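Long-range contacts in ATP phosphoribosyltransferase regulatory subunit (Lactococcus lactis, PDB 1Z7M), which is required for the first step of histidine biosynthesis and may allow histidine to feedback-regulate ATP phosphoribosyltransferase activity: residues B[115-120]-B[145-150]; B[161-166]-B[321-326]. All coordinates share one frame; numbering follows the deposited sequence.

Interactions 1 and 2 illustrate how a central sheet is both paired edge to edge and covered by a helix. Interaction 1 zips up the open end of the hairpin of strands 118-127 and 139-148; interaction 2 packs helix 152-169, the next element of the chain, on strand 320-326. Their centres lie about 14 Å apart, yet they touch, since strands 139-148 and 320-326 are neighbours: Ile-145 O and Phe-323 N are 3.1 Å apart, a probable hydrogen bond, and Ile-145 also packs on Leu-162. Interaction 2 is the deeper, about 9 Å from the chain centre against about 18 Å. Hairpin and strand probably correspond to class II synthetase motifs 2 and 3, which in the synthetases help build the active site.

Interaction 1 (B[115-120]-B[145-150]); sequences STSARY and IELFGE
Arg-119 and Glu-150 illustrate how a side chain can tie off the open end of a hairpin. Arg-119 CB leaves the strand on the same face as Leu-147, and from CG onward the two side chains run side by side, Arg-119 CG lying 4.1 Å from Leu-147 CD2. A bend at chi2 (91°) then turns the guanidinium, one face over that methyl group, toward Glu-150. NE makes a weak hydrogen bond to Ser-117 OG, and at the tip Arg-119 NH2 forms a salt bridge to Glu-150 OE1 at 2.8 Å, close to the guanidinium plane; NH1 is paired with Glu-158. Ser-117 OG donates to Glu-150 OE1 as well, at 2.9 Å from the opposite face of the carboxylate, gripping this oxygen from both sides. Beneath, antiparallel backbone bonds pair Ala-118 with Phe-148 and Tyr-120 with Glu-146. On the other face Tyr-120 CD1 meets the edge of the Phe-148 ring, 3.8 Å from Phe-148 CE1. Helix 152-169 packs against the Leu-147 face and helix 102-111 against the Phe-148 face, while strand 320-326 flanks strand 139-148 and Leu-33 of the second subunit reaches Tyr-120.

Interaction 2 (B[161-166]-B[321-326]); sequences SLALQV and IGFCCH
Phe-323 and Ala-163 lie at the heart of a buried, essentially apolar helix-on-sheet contact, in which helix 152-169 rests on strand 320-326 inside the central mixed sheet. The segments run almost in the same direction, their axes 13° apart and 9.6 Å distant at closest approach, a spacing that one layer of side chains spans. No hydrogen bond joins the two segments, and Phe-323 supplies the main bridge. Its CB already points at the helix, and CG, between the backbone N and the carbonyl carbon (chi1 67°), sets where the ring lies against it. There Ala-163 CB lies over one face, 4.0 Å from the centroid of the Phe-323 ring and 27° off the normal, as a CH-pi contact. The ring also lies against the helix backbone, with Phe-323 CE2 3.5 Å from Ala-163 CA. Around the rim, near the ring plane, Val-166 CG2 approaches Phe-323 CZ at 3.7 Å and Leu-162 CB faces Phe-323 CE2 at 4.2 Å. Val-166 divides its two branches: CG2 goes to the phenylalanine, whereas Val-166 CG1 touches Cys-325 SG at 3.8 Å, extending the contact two residues along the strand. Ile-145 and Leu-302, from the strands that flank 320-326, also pack on Phe-323, and Leu-49 of helix 33-52 meets Leu-162 and Val-166. His-326, at the N-cap position, ends the strand and leads straight into helix 327-338. This strand-helix unit, within a largely antiparallel sheet, is consistent with motif 3 of the class II aminoacyl-tRNA synthetase fold, the family to which HisZ belongs.

Interaction 1 (B[115-120]-B[145-150])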
loop_
_atom_site.group_PDB
_atom_site.type_symbol
_atom_site.label_atom_id
_atom_site.label_comp_id
_atom_site.label_asym_id
_atom_site.label_seq_id
_atom_site.Cartn_x
_atom_site.Cartn_y
_atom_site.Cartn_z
ATOM N N SER B 115 -32.024 9.941 21.028
ATOM C CA SER B 115 -31.987 8.659 21.737
ATOM C C SER B 115 -33.290 7.881 21.611
ATOM O O SER B 115 -34.139 7.877 22.505
ATOM C CB SER B 115 -31.643 8.864 23.211
ATOM O OG SER B 115 -30.263 9.161 23.349
ATOM N N THR B 116 -33.421 7.215 20.472
ATOM C CA THR B 116 -34.586 6.414 20.164
ATOM C C THR B 116 -34.152 5.028 19.691
ATOM O O THR B 116 -32.965 4.755 19.514
ATOM C CB THR B 116 -35.436 7.071 19.055
ATOM O OG1 THR B 116 -36.449 6.151 18.621
ATOM C CG2 THR B 116 -34.559 7.465 17.863
ATOM N N SER B 117 -35.139 4.167 19.492
ATOM C CA SER B 117 -34.924 2.810 19.039
ATOM C C SER B 117 -34.392 2.864 17.606
ATOM O O SER B 117 -34.707 3.794 16.853
ATOM C CB SER B 117 -36.262 2.069 19.082
ATOM O OG SER B 117 -36.104 0.667 19.179
ATOM N N ALA B 118 -33.585 1.870 17.236
ATOM C CA ALA B 118 -33.015 1.779 15.895
ATOM C C ALA B 118 -32.870 0.320 15.461
ATOM O O ALA B 118 -32.274 -0.493 16.175
ATOM C CB ALA B 118 -31.667 2.459 15.859
ATOM N N ARG B 119 -33.435 -0.013 14.302
ATOM C CA ARG B 119 -33.329 -1.371 13.779
ATOM C C ARG B 119 -32.597 -1.313 12.442
ATOM O O ARG B 119 -33.057 -0.684 11.494
ATOM C CB ARG B 119 -34.709 -2.022 13.588
ATOM C CG ARG B 119 -35.411 -2.455 14.867
ATOM C CD ARG B 119 -36.298 -1.341 15.400
ATOM N NE ARG B 119 -36.768 -1.572 16.769
ATOM C CZ ARG B 119 -37.550 -2.580 17.142
ATOM N NH1 ARG B 119 -37.965 -3.476 16.247
ATOM N NH2 ARG B 119 -37.917 -2.684 18.414
ATOM N N TYR B 120 -31.453 -1.979 12.383
ATOM C CA TYR B 120 -30.618 -2.006 11.189
ATOM C C TYR B 120 -30.464 -3.396 10.574
ATOM O O TYR B 120 -30.530 -4.413 11.267
ATOM C CB TYR B 120 -29.230 -1.484 11.549
ATOM C CG TYR B 120 -29.184 -0.030 11.916
ATOM C CD1 TYR B 120 -28.159 0.475 12.719
ATOM C CD2 TYR B 120 -30.127 0.857 11.420
ATOM C CE1 TYR B 120 -28.079 1.844 13.015
ATOM C CE2 TYR B 120 -30.055 2.220 11.706
ATOM C CZ TYR B 120 -29.035 2.709 12.502
ATOM O OH TYR B 120 -28.994 4.057 12.779
ATOM N N ILE B 145 -28.843 -8.373 11.468
ATOM C CA ILE B 145 -29.573 -7.211 11.986
ATOM C C ILE B 145 -28.997 -6.782 13.333
ATOM O O ILE B 145 -28.364 -7.573 14.028
ATOM C CB ILE B 145 -31.072 -7.529 12.187
ATOM C CG1 ILE B 145 -31.208 -8.758 13.085
ATOM C CG2 ILE B 145 -31.753 -7.743 10.847
ATOM C CD1 ILE B 145 -32.622 -9.031 13.499
ATOM N N GLU B 146 -29.216 -5.523 13.685
ATOM C CA GLU B 146 -28.732 -4.971 14.946
ATOM C C GLU B 146 -29.868 -4.209 15.611
ATOM O O GLU B 146 -30.591 -3.463 14.955
ATOM C CB GLU B 146 -27.577 -4.001 14.710
ATOM C CG GLU B 146 -26.399 -4.582 13.971
ATOM C CD GLU B 146 -25.665 -5.644 14.773
ATOM O OE1 GLU B 146 -25.401 -5.385 15.967
ATOM O OE2 GLU B 146 -25.339 -6.727 14.218
ATOM N N LEU B 147 -30.033 -4.390 16.912
ATOM C CA LEU B 147 -31.080 -3.693 17.624
ATOM C C LEU B 147 -30.418 -2.747 18.620
ATOM O O LEU B 147 -29.656 -3.185 19.478
ATOM C CB LEU B 147 -31.963 -4.703 18.345
ATOM C CG LEU B 147 -33.460 -4.460 18.180
ATOM C CD1 LEU B 147 -34.224 -5.469 18.997
ATOM C CD2 LEU B 147 -33.807 -3.042 18.605
ATOM N N PHE B 148 -30.689 -1.451 18.499
ATOM C CA PHE B 148 -30.087 -0.461 19.403
ATOM C C PHE B 148 -31.124 0.431 20.071
ATOM O O PHE B 148 -32.064 0.880 19.421
ATOM C CB PHE B 148 -29.132 0.463 18.643
ATOM C CG PHE B 148 -27.991 -0.240 17.983
ATOM C CD1 PHE B 148 -27.649 0.067 16.673
ATOM C CD2 PHE B 148 -27.231 -1.175 18.673
ATOM C CE1 PHE B 148 -26.568 -0.540 16.055
ATOM C CE2 PHE B 148 -26.144 -1.790 18.063
ATOM C CZ PHE B 148 -25.812 -1.471 16.752
ATOM N N GLY B 149 -30.940 0.701 21.359
ATOM C CA GLY B 149 -31.854 1.582 22.067
ATOM C C GLY B 149 -33.032 0.959 22.788
ATOM O O GLY B 149 -33.265 1.254 23.962
ATOM N N GLU B 150 -33.781 0.113 22.089
ATOM C CA GLU B 150 -34.946 -0.546 22.660
ATOM C C GLU B 150 -34.621 -1.090 24.048
ATOM O O GLU B 150 -33.454 -1.287 24.388
ATOM C CB GLU B 150 -35.392 -1.686 21.746
ATOM C CG GLU B 150 -36.761 -2.275 22.067
ATOM C CD GLU B 150 -37.896 -1.311 21.748
ATOM O OE1 GLU B 150 -38.039 -0.932 20.556
ATOM O OE2 GLU B 150 -38.644 -0.936 22.689
#

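Interaction 2 (B[161-166]-B[321-326])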
loop_
_atom_site.group_PDB
_atom_site.type_symbol
_atom_site.label_atom_id
_atom_site.label_comp_id
_atom_site.label_asym_id
_atom_site.label_seq_id
_atom_site.Cartn_x
_atom_site.Cartn_y
_atom_site.Cartn_z
ATOM N N SER B 161 -36.590 -14.209 18.611
ATOM C CA SER B 161 -37.758 -14.582 17.844
ATOM C C SER B 161 -37.446 -14.494 16.346
ATOM O O SER B 161 -37.607 -15.470 15.602
ATOM C CB SER B 161 -38.895 -13.641 18.209
ATOM O OG SER B 161 -40.115 -14.348 18.246
ATOM N N LEU B 162 -36.992 -13.314 15.922
ATOM C CA LEU B 162 -36.630 -13.035 14.532
ATOM C C LEU B 162 -35.657 -14.069 14.016
ATOM O O LEU B 162 -35.858 -14.636 12.954
ATOM C CB LEU B 162 -35.976 -11.665 14.429
ATOM C CG LEU B 162 -36.600 -10.682 13.447
ATOM C CD1 LEU B 162 -35.813 -9.372 13.481
ATOM C CD2 LEU B 162 -36.610 -11.281 12.059
ATOM N N ALA B 163 -34.589 -14.295 14.772
ATOM C CA ALA B 163 -33.577 -15.274 14.410
ATOM C C ALA B 163 -34.222 -16.620 14.076
ATOM O O ALA B 163 -33.873 -17.267 13.086
ATOM C CB ALA B 163 -32.580 -15.438 15.550
ATOM N N LEU B 164 -35.163 -17.042 14.908
ATOM C CA LEU B 164 -35.849 -18.299 14.676
ATOM C C LEU B 164 -36.630 -18.260 13.362
ATOM O O LEU B 164 -36.683 -19.256 12.615
ATOM C CB LEU B 164 -36.791 -18.599 15.835
ATOM C CG LEU B 164 -36.111 -19.029 17.129
ATOM C CD1 LEU B 164 -37.172 -19.391 18.141
ATOM C CD2 LEU B 164 -35.223 -20.223 16.875
ATOM N N GLN B 165 -37.237 -17.110 13.077
ATOM C CA GLN B 165 -38.000 -16.959 11.849
ATOM C C GLN B 165 -37.040 -17.051 10.682
ATOM O O GLN B 165 -37.301 -17.751 9.721
ATOM C CB GLN B 165 -38.736 -15.619 11.843
ATOM C CG GLN B 165 -39.680 -15.448 13.022
ATOM C CD GLN B 165 -40.460 -14.151 12.958
ATOM O OE1 GLN B 165 -41.209 -13.916 12.013
ATOM N NE2 GLN B 165 -40.281 -13.296 13.960
ATOM N N VAL B 166 -35.913 -16.361 10.790
ATOM C CA VAL B 166 -34.908 -16.367 9.734
ATOM C C VAL B 166 -34.452 -17.779 9.406
ATOM O O VAL B 166 -34.202 -18.110 8.246
ATOM C CB VAL B 166 -33.669 -15.532 10.117
ATOM C CG1 VAL B 166 -32.617 -15.649 9.057
ATOM C CG2 VAL B 166 -34.054 -14.082 10.267
ATOM N N ILE B 321 -27.999 -5.435 20.599
ATOM C CA ILE B 321 -28.045 -6.860 20.339
ATOM C C ILE B 321 -28.347 -7.101 18.864
ATOM O O ILE B 321 -28.938 -6.255 18.193
ATOM C CB ILE B 321 -29.117 -7.554 21.263
ATOM C CG1 ILE B 321 -29.227 -9.044 20.942
ATOM C CG2 ILE B 321 -30.486 -6.879 21.114
ATOM C CD1 ILE B 321 -30.108 -9.793 21.918
ATOM N N GLY B 322 -27.919 -8.248 18.357
ATOM C CA GLY B 322 -28.164 -8.566 16.969
ATOM C C GLY B 322 -27.631 -9.936 16.651
ATOM O O GLY B 322 -27.189 -10.664 17.533
ATOM N N PHE B 323 -27.699 -10.304 15.384
ATOM C CA PHE B 323 -27.181 -11.591 14.964
ATOM C C PHE B 323 -26.734 -11.499 13.514
ATOM O O PHE B 323 -27.006 -10.505 12.831
ATOM C CB PHE B 323 -28.214 -12.719 15.188
ATOM C CG PHE B 323 -29.439 -12.633 14.324
ATOM C CD1 PHE B 323 -29.390 -12.982 12.985
ATOM C CD2 PHE B 323 -30.654 -12.246 14.871
ATOM C CE1 PHE B 323 -30.541 -12.951 12.201
ATOM C CE2 PHE B 323 -31.812 -12.211 14.100
ATOM C CZ PHE B 323 -31.756 -12.563 12.761
ATOM N N CYS B 324 -26.045 -12.535 13.052
ATOM C CA CYS B 324 -25.512 -12.546 11.708
ATOM C C CYS B 324 -25.627 -13.899 11.044
ATOM O O CYS B 324 -25.402 -14.927 11.681
ATOM C CB CYS B 324 -24.056 -12.114 11.759
ATOM S SG CYS B 324 -23.105 -12.595 10.343
ATOM N N CYS B 325 -25.977 -13.887 9.758
ATOM C CA CYS B 325 -26.147 -15.114 8.977
ATOM C C CYS B 325 -24.948 -15.385 8.093
ATOM O O CYS B 325 -24.527 -14.534 7.316
ATOM C CB CYS B 325 -27.412 -15.040 8.107
ATOM S SG CYS B 325 -28.924 -14.837 9.051
ATOM N N HIS B 326 -24.417 -16.594 8.210
ATOM C CA HIS B 326 -23.272 -16.999 7.440
ATOM C C HIS B 326 -23.742 -17.733 6.203
ATOM O O HIS B 326 -23.748 -18.958 6.154
ATOM C CB HIS B 326 -22.381 -17.857 8.323
ATOM C CG HIS B 326 -21.999 -17.179 9.603
ATOM N ND1 HIS B 326 -22.218 -17.748 10.839
ATOM C CD2 HIS B 326 -21.491 -15.947 9.841
ATOM C CE1 HIS B 326 -21.869 -16.891 11.783
ATOM N NE2 HIS B 326 -21.426 -15.791 11.204
#